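Local coordinates for probable exosome complex exonuclease 1 (Archaeoglobus fulgidus, PDB 3M7N), which probably degrades RNA from the 3' end as a catalytic subunit of the archaeal exosome, and probably can also add heteromeric RNA tails, at residues Lys156-Ser161 and Gln228-Gln233. The protein carries 1 engineered substitution. Residues are numbered along the deposited sequence; the frame is centred on the assembly and turned at random.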
ATOM      1  N   LYS E 156     -28.669  14.316  13.330  1.00 41.40           N
ATOM      2  CA  LYS E 156     -30.127  14.339  13.270  1.00 39.99           C
ATOM      3  C   LYS E 156     -30.705  13.967  14.634  1.00 39.19           C
ATOM      4  O   LYS E 156     -31.740  14.466  15.040  1.00 41.55           O
ATOM      5  CB  LYS E 156     -30.638  13.347  12.224  1.00 39.69           C
ATOM      6  CG  LYS E 156     -30.599  13.858  10.799  1.00 45.61           C
ATOM      7  CD  LYS E 156     -30.876  12.728   9.810  1.00 48.48           C
ATOM      8  CE  LYS E 156     -30.622  13.166   8.371  1.00 55.94           C
ATOM      9  NZ  LYS E 156     -30.851  12.066   7.382  1.00 64.62           N
ATOM     10  N   GLY E 157     -30.020  13.070  15.325  1.00 33.27           N
ATOM     11  CA  GLY E 157     -30.427  12.633  16.634  1.00 28.49           C
ATOM     12  C   GLY E 157     -29.412  11.616  17.107  1.00 32.95           C
ATOM     13  O   GLY E 157     -28.320  11.536  16.578  1.00 34.32           O
ATOM     14  N   MET E 158     -29.779  10.815  18.089  1.00 30.85           N
ATOM     15  CA  MET E 158     -28.846   9.885  18.662  1.00 29.33           C
ATOM     16  C   MET E 158     -28.990   8.480  18.098  1.00 31.85           C
ATOM     17  O   MET E 158     -30.015   8.116  17.527  1.00 33.82           O
ATOM     18  CB  MET E 158     -29.012   9.880  20.179  1.00 34.07           C
ATOM     19  CG  MET E 158     -28.247  11.023  20.848  1.00 38.87           C
ATOM     20  SD  MET E 158     -26.715  10.326  21.454  1.00 38.78           S
ATOM     21  CE  MET E 158     -27.315   8.652  21.683  1.00 36.91           C
ATOM     22  N   ILE E 159     -27.946   7.692  18.270  1.00 25.91           N
ATOM     23  CA  ILE E 159     -27.949   6.343  17.790  1.00 24.35           C
ATOM     24  C   ILE E 159     -27.953   5.456  19.018  1.00 26.17           C
ATOM     25  O   ILE E 159     -27.127   5.618  19.911  1.00 26.62           O
ATOM     26  CB  ILE E 159     -26.694   6.073  16.916  1.00 26.69           C
ATOM     27  CG1 ILE E 159     -26.850   6.724  15.538  1.00 25.50           C
ATOM     28  CG2 ILE E 159     -26.457   4.601  16.762  1.00 19.98           C
ATOM     29  CD1 ILE E 159     -27.995   6.148  14.701  1.00 31.16           C
ATOM     30  N   THR E 160     -28.888   4.523  19.076  1.00 21.90           N
ATOM     31  CA  THR E 160     -28.993   3.680  20.245  1.00 24.26           C
ATOM     32  C   THR E 160     -29.160   2.242  19.787  1.00 24.90           C
ATOM     33  O   THR E 160     -29.864   1.954  18.815  1.00 29.27           O
ATOM     34  CB  THR E 160     -30.175   4.133  21.170  1.00 27.57           C
ATOM     35  OG1 THR E 160     -30.074   5.542  21.436  1.00 22.93           O
ATOM     36  CG2 THR E 160     -30.172   3.349  22.486  1.00 24.68           C
ATOM     37  N   SER E 161     -28.537   1.324  20.492  1.00 22.56           N
ATOM     38  CA  SER E 161     -28.384   0.007  19.931  1.00 25.43           C
ATOM     39  C   SER E 161     -28.515  -1.094  20.977  1.00 24.80           C
ATOM     40  O   SER E 161     -27.973  -0.976  22.076  1.00 28.99           O
ATOM     41  CB  SER E 161     -27.017  -0.055  19.215  1.00 26.13           C
ATOM     42  OG  SER E 161     -26.710  -1.363  18.778  1.00 27.28           O
ATOM     43  N   GLN E 228     -34.601   2.536  26.971  1.00 27.03           N
ATOM     44  CA  GLN E 228     -33.959   2.504  28.284  1.00 31.27           C
ATOM     45  C   GLN E 228     -32.501   2.967  28.187  1.00 30.99           C
ATOM     46  O   GLN E 228     -32.094   3.899  28.877  1.00 33.15           O
ATOM     47  CB  GLN E 228     -34.060   1.104  28.925  1.00 36.06           C
ATOM     48  CG  GLN E 228     -35.495   0.705  29.302  1.00 38.40           C
ATOM     49  CD  GLN E 228     -35.616  -0.637  30.031  1.00 39.61           C
ATOM     50  OE1 GLN E 228     -36.599  -0.872  30.739  1.00 52.11           O
ATOM     51  NE2 GLN E 228     -34.640  -1.515  29.857  1.00 30.64           N
ATOM     52  N   ILE E 229     -31.725   2.330  27.310  1.00 34.31           N
ATOM     53  CA  ILE E 229     -30.325   2.703  27.088  1.00 29.79           C
ATOM     54  C   ILE E 229     -30.208   4.173  26.714  1.00 30.80           C
ATOM     55  O   ILE E 229     -29.333   4.890  27.208  1.00 29.84           O
ATOM     56  CB  ILE E 229     -29.698   1.859  25.973  1.00 31.32           C
ATOM     57  CG1 ILE E 229     -29.704   0.386  26.350  1.00 26.57           C
ATOM     58  CG2 ILE E 229     -28.265   2.320  25.647  1.00 28.70           C
ATOM     59  CD1 ILE E 229     -29.244  -0.490  25.228  1.00 24.23           C
ATOM     60  N   TYR E 230     -31.094   4.628  25.837  1.00 29.10           N
ATOM     61  CA  TYR E 230     -31.006   6.003  25.386  1.00 28.15           C
ATOM     62  C   TYR E 230     -31.021   7.012  26.539  1.00 37.67           C
ATOM     63  O   TYR E 230     -30.239   7.972  26.542  1.00 31.96           O
ATOM     64  CB  TYR E 230     -32.121   6.320  24.421  1.00 31.50           C
ATOM     65  CG  TYR E 230     -32.256   7.792  24.216  1.00 34.96           C
ATOM     66  CD1 TYR E 230     -31.369   8.477  23.392  1.00 34.86           C
ATOM     67  CD2 TYR E 230     -33.245   8.511  24.871  1.00 34.44           C
ATOM     68  CE1 TYR E 230     -31.474   9.833  23.210  1.00 36.50           C
ATOM     69  CE2 TYR E 230     -33.362   9.864  24.700  1.00 37.07           C
ATOM     70  CZ  TYR E 230     -32.475  10.525  23.863  1.00 43.50           C
ATOM     71  OH  TYR E 230     -32.584  11.884  23.685  1.00 46.75           O
ATOM     72  N   GLU E 231     -31.916   6.811  27.511  1.00 36.12           N
ATOM     73  CA  GLU E 231     -31.941   7.689  28.675  1.00 36.18           C
ATOM     74  C   GLU E 231     -30.608   7.647  29.425  1.00 33.33           C
ATOM     75  O   GLU E 231     -30.175   8.660  29.962  1.00 33.87           O
ATOM     76  CB  GLU E 231     -33.130   7.387  29.609  1.00 37.31           C
ATOM     77  CG  GLU E 231     -34.472   7.994  29.116  1.00 43.02           C
ATOM     78  CD  GLU E 231     -34.486   9.536  29.060  1.00 48.81           C
ATOM     79  OE1 GLU E 231     -33.953  10.201  29.986  1.00 46.98           O
ATOM     80  OE2 GLU E 231     -35.060  10.085  28.093  1.00 51.35           O
ATOM     81  N   MET E 232     -29.945   6.493  29.444  1.00 27.42           N
ATOM     82  CA  MET E 232     -28.609   6.441  30.051  1.00 34.71           C
ATOM     83  C   MET E 232     -27.605   7.339  29.305  1.00 34.89           C
ATOM     84  O   MET E 232     -26.783   8.023  29.926  1.00 36.22           O
ATOM     85  CB  MET E 232     -28.092   5.006  30.160  1.00 32.80           C
ATOM     86  CG  MET E 232     -29.059   4.077  30.879  1.00 32.31           C
ATOM     87  SD  MET E 232     -28.502   2.356  30.999  1.00 38.79           S
ATOM     88  CE  MET E 232     -30.078   1.513  31.155  1.00 35.84           C
ATOM     89  N   GLN E 233     -27.713   7.351  27.980  1.00 31.75           N
ATOM     90  CA  GLN E 233     -26.823   8.115  27.129  1.00 32.95           C
ATOM     91  C   GLN E 233     -27.068   9.583  27.408  1.00 36.64           C
ATOM     92  O   GLN E 233     -26.137  10.395  27.489  1.00 35.51           O
ATOM     93  CB  GLN E 233     -27.088   7.815  25.637  1.00 30.37           C
ATOM     94  CG  GLN E 233     -26.684   6.405  25.154  1.00 34.29           C
ATOM     95  CD  GLN E 233     -27.131   6.120  23.699  1.00 37.35           C
ATOM     96  OE1 GLN E 233     -26.322   5.718  22.847  1.00 36.38           O
ATOM     97  NE2 GLN E 233     -28.409   6.357  23.413  1.00 26.73           N
TER
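The Tyr230 ring meets the strand with its edge. Met158 CB lies 3.9 Å from Tyr230 CE1, and Thr160 OG1 also sits near the ring plane, 3.8 Å from Tyr230 CD1. The ring is swung to this place by chi1 of 166°, with CG anti to the backbone N. The other flat group is the side-chain amide of Gln233, on a chain extended beyond CG. Met158 bends at chi2 and chi3 and brings CE over one face of this amide, 4.0 Å from Gln233 CB. Thr160 OG1 and Ile159 O lie at its edge, near its plane. An alanine in place of Gln233 would probably open a gap beside the Met158 methyl and leave that bent chain freer to turn. Nearer Ser161, Thr160 CG2 packs 3.8 Å from Ile229 CB, and Ile229 CD1 comes to 3.4 Å from Ser161 O. Apolar side chains of another protein's chain pack on Met158 and Tyr230. The axes of the strand and helix segments approach to 8.2 Å, and their N-to-C directions differ by 132°. This is plain packing of long helix 212-248 on the start of strand 158-167, part of the second 3' exoribonuclease family domain. Helix 136-150 flanks both Met158 and Gln233. Strand 185-194 pairs with the strand, and its Ile193 touches Thr160 and Tyr230.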